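Local coordinates for putative ABC transporter amino acid-binding protein (Sinorhizobium meliloti, PDB 2Q88), which binds the compatible solute ectoine in the cleft between two lobes and probably delivers it to an ABC transporter, at residues 63-68 against 87-92; 10-15 against 72-77; 103-106 against 112-115; 172-177 against 191-196. One frame throughout, in Å; residues are numbered along the deposited sequence.

Interaction 1 of 4, residues 63-68 against 87-92; sequences AMIPGL and CAAVAY
The phenol ring of Tyr92 has one face covered by its near neighbour Val90, whose CG2 stands 3.5 Å above the ring plane and toward the rim; the other methyl of Val90, CG1, reaches across to Ile65 and Leu68 on residues 63-68. At the end of the ring, Tyr92 OH makes a hydrogen bond to Leu80 O, which helps hold the ring in place beside the valine. The contact belongs to a lobe of the two-lobed periplasmic binding protein fold, where helix 64-69 packs against residues leading into the short strand 91-92, itself paired antiparallel with strand 206-207. A beta-branched valine suits the position because its two methyls diverge: CG2 takes the crowded position between backbone N and carbonyl carbon, and CG1 is swung to the far side from the carbonyl carbon (chi1 -61°). Ile65 and Leu68 lie nearly one helical turn apart, and both point toward the loop, each meeting the valine at about a right angle. Ile65 uses its CG2 branch, placed 3.9 Å from Ala89 CB; the small methyl of Ala89 lets the loop come close to the helix here. Ile76 of strand 75-76 touches both helix side chains, and Ala206 touches Leu68 and Val90, so the side chains that meet here are mostly apolar, with Arg86 of helix 84-87 also lying against Ile65 and Tyr92. The carbonyls of Cys87 and Val90 both accept from Lys209 NZ. The tightest point is between methyls: Leu68 CD2 lies just 3.5 Å from Val90 CG1, closer than carbons usually pack.

Interaction 2 of 4, residues 10-15 against 72-77; sequences KEQGFA and RHDAIT. With CD (cadmium ion), chain E.
Gln12 reaches Asp74 through one bridging water. From CB the chain runs out extended, with CG trans to the backbone N (chi1 -164°). CG lies 3.6 Å above one face of the Phe14 ring, near the rim, and CD then carries the amide toward the second segment. At the tip, NE2 spends its two N-H groups differently: one makes a nearly straight bond to Phe14 O (2.9 Å, 166° at the hydrogen), the other goes to the water at 2.8 Å. That water donates in turn to Asp74 OD2 at 2.7 Å, so a glutamine is well matched, giving a donor to both carbonyl and water. OD2 also receives Arg16 N and lies against the backbone of Ala15, 3.5 Å from Ala15 CA; OD1 forms a salt bridge with Lys5. Next door, His73 NE2 binds cadmium in the ring plane at 2.5 Å, with Ser57 as the other protein ligand. Gly13, with positive phi, ends helix 5-12 and turns the chain into strand 14-19. This is the central strand of the parallel sheet, flanked by strands 53-58 and 75-76; Asp74 leads into the latter, while Phe46 of helix 37-48 packs on Ala15.

Interaction 3 of 4, residues 103-106 against 112-115; sequences FALK and GLKS
Phe103 and Leu105, on a strand, face the irregular loop of residues 112-115 at a backbone separation too wide for pairing: the CA atoms of Phe103 and Lys114 are 8.0 Å apart, those of Leu105 and Leu113 8.2 Å. The two chains run in opposite senses, and side chains fill the interval. Gly112, with phi and psi both positive, adopts a left-handed conformation that glycine takes readily, and Ser115 is the N-cap of helix 116-121, its OG accepting from Asp118 N. This is packing of a strand of the mixed sheet beneath the loop and helix that follow it in a periplasmic binding protein lobe. The Phe103 ring, its CG placed opposite the carbonyl carbon (chi1 -73°), presents an edge to the loop. CD2 is 3.9 Å from Leu113 O and CE2 3.9 Å from Ser115 O, both oxygens lying in the ring plane. Tyr116 adds an edge-to-face stack, and Val169 and Ile119 also touch the ring. Replacing Phe103 with an alanine would probably open a gap under the loop and leave Tyr116 without its aromatic mate. Leu105 meets Leu113, an apolar pairing suited to two leucines. Both side-chain torsions of Leu105 are far from staggered, however, so which of its branches faces Leu113 CD1 and which Leu113 O is doubtful. Leu113 O itself accepts from Asn109 ND2, so its polar demand is met by the loop. The chemistry therefore implies apolar burial, and the geometry is consistent with a weak attraction, at most, between the C-H edge of the phenylalanine and the carbonyl oxygens.

Interaction 4 of 4, residues 172-177 against 191-196; sequences LPVLSI and VLAPVE. With 4CS ((4S)-2-methyl-1,4,5,6-tetrahydropyrimidine-4-carboxylic acid), chain F.
Rotation about CA-CB sets the meeting of Ile177 with Val191 and of Val174 with Ala193. In Ile177 the CG2 branch lies trans to the backbone N (chi1 -75° for CG1), which aims that methyl at the strand; there it stands 3.7 Å from Val191 CG1 and equally far from Val191 CG2, centred against the fork of the valine. Val174, with CG1 trans to its N (chi1 172°), turns CG2 beside the N and onto Ala193 CB at 3.7 Å. The methyl of Ala193 is enough to meet both branches of Val174, CG1 lying 4.1 Å from Ala193 CB. The cis peptide before Pro194 bends the chain just after Ala193. Pro173, the N-cap of helix 174-184, faces the other way, into the pocket of a periplasmic binding protein. Its CD lies 3.4 Å from ectoine NAG and its CG 3.8 Å from ectoine CAI, so the pyrrolidine edge sits over one face of the planar amidine. Proline suits the place, having no N-H to donate and a rigid apolar ring, while its carbonyl oxygen takes up Ile177 N. An alanine at Pro173 would remove CG and CD and is likely to leave that ectoine face poorly covered, with the ligand freer to shift. Glu22, a hydrogen-bonding partner of ectoine, is also gripped by Ser176 OG, a second-shell role. Helix 174-184 thus leaves strand 169-173 at the pocket and packs its first turn on the end of strand 189-192, with strand 98-106 running between these two strands.

The four contacts fall into two pairs on opposite sides of the chain's centre, with ectoine between them. Interactions 1 and 2 have centres 15 Å apart and touch directly: Gly67 O probably accepts from Arg72 N at 2.8 Å, and Leu68 CD1 packs on His73 O at 3.5 Å. Interactions 3 and 4 are closer, with centres 9 Å apart, and share the mixed sheet through a probable Phe103 N to Leu192 O bond. Between the pairs, the centres of interactions 1 and 4 lie 25 Å apart. Interaction 4 meets the ligand through Pro173, whereas the side chains of Ile65 and Phe103 stay about 8 and 12 Å from it.

Interaction 1 of 4, residues 63-68 against 87-92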
# COMPACT_ATOMS: atom_id res chain seq x y z
N ALA A 63 -4.00 -2.87 11.04
CA ALA A 63 -5.40 -2.87 11.46
C ALA A 63 -6.40 -3.12 10.32
O ALA A 63 -7.60 -3.31 10.57
CB ALA A 63 -5.74 -1.55 12.18
N MET A 64 -5.93 -3.12 9.08
CA MET A 64 -6.83 -3.10 7.93
C MET A 64 -7.60 -4.39 7.71
O MET A 64 -8.84 -4.39 7.67
CB MET A 64 -6.08 -2.67 6.67
CG MET A 64 -5.69 -1.20 6.70
SD MET A 64 -4.74 -0.77 5.26
CE MET A 64 -4.31 0.93 5.61
N ILE A 65 -6.87 -5.49 7.55
CA ILE A 65 -7.53 -6.79 7.38
C ILE A 65 -8.46 -7.13 8.55
O ILE A 65 -9.61 -7.51 8.32
CB ILE A 65 -6.50 -7.91 7.03
CG1 ILE A 65 -5.88 -7.61 5.65
CG2 ILE A 65 -7.17 -9.29 7.04
CD1 ILE A 65 -4.76 -8.57 5.20
N PRO A 66 -7.99 -7.01 9.81
CA PRO A 66 -8.88 -7.20 10.95
C PRO A 66 -10.20 -6.43 10.89
O PRO A 66 -11.25 -7.01 11.15
CB PRO A 66 -8.02 -6.73 12.13
CG PRO A 66 -6.61 -7.08 11.72
CD PRO A 66 -6.59 -6.78 10.24
N GLY A 67 -10.14 -5.14 10.56
CA GLY A 67 -11.35 -4.30 10.46
C GLY A 67 -12.25 -4.71 9.31
O GLY A 67 -13.48 -4.65 9.41
N LEU A 68 -11.64 -5.13 8.21
CA LEU A 68 -12.37 -5.64 7.05
C LEU A 68 -13.12 -6.92 7.43
O LEU A 68 -14.33 -7.03 7.21
CB LEU A 68 -11.41 -5.87 5.87
CG LEU A 68 -12.03 -6.34 4.55
CD1 LEU A 68 -12.88 -5.25 3.93
CD2 LEU A 68 -10.95 -6.83 3.59
N CYS A 87 -3.84 -12.98 0.87
CA CYS A 87 -4.76 -13.56 -0.10
C CYS A 87 -5.69 -14.60 0.53
O CYS A 87 -6.84 -14.75 0.10
CB CYS A 87 -3.99 -14.17 -1.27
SG CYS A 87 -3.12 -12.90 -2.22
N ALA A 88 -5.21 -15.29 1.56
CA ALA A 88 -6.01 -16.28 2.29
C ALA A 88 -7.07 -15.65 3.19
O ALA A 88 -8.03 -16.32 3.57
CB ALA A 88 -5.10 -17.18 3.10
N ALA A 89 -6.89 -14.38 3.55
CA ALA A 89 -7.74 -13.69 4.53
C ALA A 89 -8.80 -12.79 3.90
O ALA A 89 -9.81 -12.49 4.53
CB ALA A 89 -6.88 -12.86 5.49
N VAL A 90 -8.55 -12.35 2.67
CA VAL A 90 -9.43 -11.41 1.96
C VAL A 90 -9.68 -11.84 0.51
O VAL A 90 -8.95 -12.68 -0.02
CB VAL A 90 -8.82 -9.98 1.94
CG1 VAL A 90 -8.66 -9.45 3.35
CG2 VAL A 90 -7.49 -9.96 1.22
N ALA A 91 -10.70 -11.26 -0.11
CA ALA A 91 -10.96 -11.44 -1.53
C ALA A 91 -10.44 -10.22 -2.29
O ALA A 91 -11.05 -9.16 -2.25
CB ALA A 91 -12.45 -11.62 -1.77
N TYR A 92 -9.30 -10.39 -2.95
CA TYR A 92 -8.63 -9.33 -3.70
C TYR A 92 -9.20 -9.18 -5.10
O TYR A 92 -9.60 -10.16 -5.73
CB TYR A 92 -7.14 -9.66 -3.85
CG TYR A 92 -6.23 -9.10 -2.77
CD1 TYR A 92 -6.01 -7.73 -2.66
CD2 TYR A 92 -5.53 -9.96 -1.93
CE1 TYR A 92 -5.14 -7.22 -1.68
CE2 TYR A 92 -4.67 -9.46 -0.95
CZ TYR A 92 -4.48 -8.10 -0.83
OH TYR A 92 -3.63 -7.62 0.13

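Interaction 2 of 4, residues 10-15 against 72-77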
# COMPACT_ATOMS: atom_id res chain seq x y z
N LYS A 10 -25.20 0.60 -2.79
CA LYS A 10 -25.89 1.51 -3.70
C LYS A 10 -26.99 2.25 -2.94
O LYS A 10 -27.15 3.46 -3.11
CB LYS A 10 -26.46 0.76 -4.90
CG LYS A 10 -25.40 0.17 -5.83
CD LYS A 10 -26.04 -0.72 -6.89
CE LYS A 10 -26.68 0.08 -8.02
NZ LYS A 10 -27.20 -0.81 -9.12
N GLU A 11 -27.72 1.53 -2.09
CA GLU A 11 -28.83 2.13 -1.34
C GLU A 11 -28.32 3.04 -0.23
O GLU A 11 -28.95 4.03 0.11
CB GLU A 11 -29.78 1.06 -0.80
CG GLU A 11 -30.44 0.17 -1.86
CD GLU A 11 -31.29 0.93 -2.89
OE1 GLU A 11 -31.58 0.33 -3.96
OE2 GLU A 11 -31.69 2.09 -2.64
N GLN A 12 -27.15 2.68 0.31
CA GLN A 12 -26.44 3.49 1.30
C GLN A 12 -25.97 4.82 0.72
O GLN A 12 -26.06 5.85 1.38
CB GLN A 12 -25.20 2.71 1.76
CG GLN A 12 -24.57 3.22 3.03
CD GLN A 12 -23.73 2.16 3.70
OE1 GLN A 12 -24.17 1.57 4.69
NE2 GLN A 12 -22.55 1.90 3.16
N GLY A 13 -25.45 4.77 -0.50
CA GLY A 13 -24.90 5.95 -1.16
C GLY A 13 -23.38 6.04 -1.14
O GLY A 13 -22.81 6.94 -1.76
N PHE A 14 -22.73 5.14 -0.40
CA PHE A 14 -21.27 5.16 -0.23
C PHE A 14 -20.70 3.82 0.19
O PHE A 14 -21.41 3.00 0.79
CB PHE A 14 -20.82 6.24 0.77
CG PHE A 14 -21.34 6.04 2.18
CD1 PHE A 14 -20.61 5.30 3.11
CD2 PHE A 14 -22.56 6.59 2.57
CE1 PHE A 14 -21.09 5.10 4.40
CE2 PHE A 14 -23.05 6.41 3.86
CZ PHE A 14 -22.32 5.66 4.78
N ALA A 15 -19.42 3.61 -0.13
CA ALA A 15 -18.62 2.51 0.39
C ALA A 15 -17.65 3.06 1.42
O ALA A 15 -17.10 4.15 1.24
CB ALA A 15 -17.84 1.83 -0.75
N ARG A 72 -16.09 -3.68 9.50
CA ARG A 72 -16.06 -2.24 9.76
C ARG A 72 -15.94 -1.42 8.49
O ARG A 72 -16.49 -0.31 8.41
CB ARG A 72 -14.97 -1.87 10.76
CG ARG A 72 -15.29 -2.30 12.19
CD ARG A 72 -14.33 -1.77 13.23
NE ARG A 72 -13.06 -2.49 13.25
CZ ARG A 72 -12.81 -3.57 13.99
NH1 ARG A 72 -13.76 -4.08 14.76
NH2 ARG A 72 -11.62 -4.15 13.95
N HIS A 73 -15.21 -1.94 7.51
CA HIS A 73 -15.11 -1.28 6.21
C HIS A 73 -15.49 -2.23 5.09
O HIS A 73 -15.57 -3.45 5.28
CB HIS A 73 -13.72 -0.69 6.03
CG HIS A 73 -13.25 0.08 7.23
ND1 HIS A 73 -12.28 -0.40 8.08
CD2 HIS A 73 -13.67 1.26 7.75
CE1 HIS A 73 -12.10 0.47 9.06
NE2 HIS A 73 -12.93 1.48 8.89
N ASP A 74 -15.75 -1.66 3.92
CA ASP A 74 -16.26 -2.42 2.77
C ASP A 74 -15.13 -2.90 1.86
O ASP A 74 -15.24 -3.95 1.24
CB ASP A 74 -17.26 -1.56 2.00
CG ASP A 74 -18.43 -1.12 2.87
OD1 ASP A 74 -19.00 -1.99 3.55
OD2 ASP A 74 -18.82 0.07 2.96
N ALA A 75 -14.06 -2.12 1.80
CA ALA A 75 -12.90 -2.46 0.98
C ALA A 75 -11.65 -1.86 1.61
O ALA A 75 -11.74 -0.84 2.28
CB ALA A 75 -13.08 -1.93 -0.44
N ILE A 76 -10.50 -2.48 1.38
CA ILE A 76 -9.21 -1.85 1.71
C ILE A 76 -8.66 -1.31 0.40
O ILE A 76 -8.44 -2.08 -0.52
CB ILE A 76 -8.23 -2.88 2.33
CG1 ILE A 76 -8.76 -3.41 3.66
CG2 ILE A 76 -6.86 -2.25 2.54
CD1 ILE A 76 -8.07 -4.72 4.10
N THR A 77 -8.46 -0.00 0.30
CA THR A 77 -7.95 0.57 -0.94
C THR A 77 -6.77 1.46 -0.58
O THR A 77 -6.89 2.68 -0.52
CB THR A 77 -9.04 1.38 -1.66
OG1 THR A 77 -9.50 2.39 -0.77
CG2 THR A 77 -10.29 0.53 -1.90
CD CD E . -14.11 3.28 10.21
O HOH W 1 -20.82 0.27 4.69
O HOH W 2 -16.12 3.99 9.23

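Interaction 3 of 4, residues 103-106 against 112-115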
# COMPACT_ATOMS: atom_id res chain seq x y z
N PHE A 103 14.68 2.41 0.61
CA PHE A 103 15.19 2.87 1.90
C PHE A 103 15.43 4.37 1.85
O PHE A 103 15.96 4.88 0.84
CB PHE A 103 16.57 2.27 2.19
CG PHE A 103 16.57 0.82 2.56
CD1 PHE A 103 15.43 0.16 2.98
CD2 PHE A 103 17.78 0.12 2.54
CE1 PHE A 103 15.48 -1.21 3.35
CE2 PHE A 103 17.84 -1.21 2.90
CZ PHE A 103 16.69 -1.88 3.30
N ALA A 104 15.09 5.05 2.94
CA ALA A 104 15.56 6.40 3.22
C ALA A 104 16.68 6.24 4.25
O ALA A 104 16.49 5.59 5.28
CB ALA A 104 14.43 7.25 3.77
N LEU A 105 17.82 6.84 3.96
CA LEU A 105 19.09 6.58 4.64
C LEU A 105 19.79 7.91 4.95
O LEU A 105 19.47 8.94 4.36
CB LEU A 105 19.98 5.76 3.69
CG LEU A 105 20.35 4.27 3.83
CD1 LEU A 105 19.64 3.52 4.93
CD2 LEU A 105 20.20 3.54 2.51
N LYS A 106 20.77 7.87 5.85
CA LYS A 106 21.64 9.02 6.06
C LYS A 106 22.54 9.23 4.84
O LYS A 106 22.99 8.27 4.22
CB LYS A 106 22.46 8.84 7.34
CG LYS A 106 21.67 9.12 8.61
CD LYS A 106 21.33 10.60 8.71
CE LYS A 106 20.77 10.95 10.07
NZ LYS A 106 20.81 12.42 10.28
N GLY A 112 26.38 1.34 5.08
CA GLY A 112 26.40 0.52 3.87
C GLY A 112 25.23 -0.44 3.79
O GLY A 112 25.40 -1.62 3.47
N LEU A 113 24.03 0.08 4.08
CA LEU A 113 22.81 -0.72 4.07
C LEU A 113 22.13 -0.65 2.70
O LEU A 113 21.65 0.41 2.31
CB LEU A 113 21.85 -0.25 5.18
CG LEU A 113 22.37 -0.21 6.62
CD1 LEU A 113 21.40 0.53 7.54
CD2 LEU A 113 22.66 -1.60 7.16
N LYS A 114 22.11 -1.78 1.99
CA LYS A 114 21.55 -1.87 0.63
C LYS A 114 20.46 -2.95 0.52
O LYS A 114 19.72 -3.00 -0.47
CB LYS A 114 22.67 -2.17 -0.39
CG LYS A 114 23.82 -1.17 -0.41
CD LYS A 114 24.96 -1.69 -1.29
CE LYS A 114 26.21 -0.83 -1.19
NZ LYS A 114 27.32 -1.39 -2.04
N SER A 115 20.39 -3.83 1.52
CA SER A 115 19.43 -4.92 1.54
C SER A 115 18.93 -5.12 2.97
O SER A 115 19.53 -4.60 3.91
CB SER A 115 20.09 -6.22 1.04
OG SER A 115 21.05 -6.71 1.96

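Interaction 4 of 4, residues 172-177 against 191-196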
# COMPACT_ATOMS: atom_id res chain seq x y z
N LEU A 172 9.82 2.27 2.88
CA LEU A 172 8.49 2.35 2.26
C LEU A 172 8.67 1.99 0.79
O LEU A 172 9.81 1.85 0.33
CB LEU A 172 7.93 3.78 2.35
CG LEU A 172 7.39 4.31 3.68
CD1 LEU A 172 6.81 5.68 3.49
CD2 LEU A 172 6.37 3.37 4.28
N PRO A 173 7.58 1.83 0.03
CA PRO A 173 7.67 1.72 -1.42
C PRO A 173 8.41 2.90 -2.06
O PRO A 173 8.34 4.02 -1.57
CB PRO A 173 6.19 1.70 -1.86
CG PRO A 173 5.50 1.07 -0.71
CD PRO A 173 6.18 1.70 0.50
N VAL A 174 9.16 2.60 -3.12
CA VAL A 174 9.92 3.60 -3.89
C VAL A 174 9.15 4.91 -4.11
O VAL A 174 9.65 5.99 -3.80
CB VAL A 174 10.36 3.01 -5.25
CG1 VAL A 174 10.98 4.08 -6.15
CG2 VAL A 174 11.33 1.86 -5.02
N LEU A 175 7.94 4.81 -4.65
CA LEU A 175 7.17 6.02 -4.92
C LEU A 175 6.84 6.83 -3.67
O LEU A 175 6.81 8.07 -3.73
CB LEU A 175 5.91 5.70 -5.72
CG LEU A 175 6.13 5.31 -7.17
CD1 LEU A 175 4.88 4.61 -7.70
CD2 LEU A 175 6.45 6.53 -8.05
N SER A 176 6.58 6.15 -2.56
CA SER A 176 6.28 6.81 -1.28
C SER A 176 7.51 7.50 -0.68
O SER A 176 7.40 8.61 -0.14
CB SER A 176 5.74 5.80 -0.25
OG SER A 176 4.60 5.11 -0.72
N ILE A 177 8.65 6.82 -0.73
CA ILE A 177 9.90 7.38 -0.21
C ILE A 177 10.29 8.61 -1.04
O ILE A 177 10.59 9.66 -0.47
CB ILE A 177 11.05 6.32 -0.19
CG1 ILE A 177 10.86 5.30 0.96
CG2 ILE A 177 12.41 6.97 -0.07
CD1 ILE A 177 10.92 5.92 2.40
N VAL A 191 18.15 8.47 -0.71
CA VAL A 191 17.27 7.36 -1.08
C VAL A 191 18.04 6.24 -1.76
O VAL A 191 18.85 6.48 -2.66
CB VAL A 191 16.12 7.82 -2.02
CG1 VAL A 191 15.22 6.66 -2.42
CG2 VAL A 191 15.30 8.93 -1.38
N LEU A 192 17.79 5.01 -1.32
CA LEU A 192 18.27 3.84 -2.04
C LEU A 192 17.06 3.06 -2.55
O LEU A 192 16.22 2.63 -1.76
CB LEU A 192 19.16 2.96 -1.14
CG LEU A 192 19.80 1.72 -1.78
CD1 LEU A 192 21.26 1.59 -1.37
CD2 LEU A 192 19.02 0.45 -1.45
N ALA A 193 16.96 2.93 -3.87
CA ALA A 193 15.83 2.25 -4.51
C ALA A 193 16.26 1.57 -5.82
O ALA A 193 16.98 2.17 -6.62
CB ALA A 193 14.70 3.25 -4.77
N PRO A 194 15.80 0.34 -6.05
CA PRO A 194 15.05 -0.43 -5.05
C PRO A 194 15.97 -1.13 -4.06
O PRO A 194 17.18 -1.23 -4.31
CB PRO A 194 14.32 -1.47 -5.89
CG PRO A 194 15.22 -1.71 -7.04
CD PRO A 194 15.93 -0.40 -7.32
N VAL A 195 15.41 -1.59 -2.95
CA VAL A 195 16.16 -2.40 -2.00
C VAL A 195 16.61 -3.68 -2.70
O VAL A 195 15.81 -4.33 -3.38
CB VAL A 195 15.33 -2.78 -0.77
CG1 VAL A 195 16.17 -3.66 0.18
CG2 VAL A 195 14.84 -1.55 -0.04
N GLU A 196 17.88 -4.02 -2.56
CA GLU A 196 18.41 -5.21 -3.19
C GLU A 196 17.86 -6.47 -2.53
O GLU A 196 17.87 -6.57 -1.31
CB GLU A 196 19.94 -5.18 -3.15
CG GLU A 196 20.55 -4.15 -4.09
CD GLU A 196 20.30 -4.44 -5.57
OE1 GLU A 196 20.01 -5.61 -5.94
OE2 GLU A 196 20.38 -3.49 -6.38
O 4CS F . 2.20 -3.67 3.60
C 4CS F . 1.95 -3.03 2.58
OXT 4CS F . 1.06 -3.42 1.81
CA 4CS F . 2.73 -1.76 2.25
CB 4CS F . 3.03 -0.91 3.47
CAD 4CS F . 3.86 0.31 3.06
NAG 4CS F . 3.15 1.05 2.00
CAI 4CS F . 2.27 0.41 1.12
CAA 4CS F . 1.53 1.21 0.03
N 4CS F . 2.02 -0.97 1.24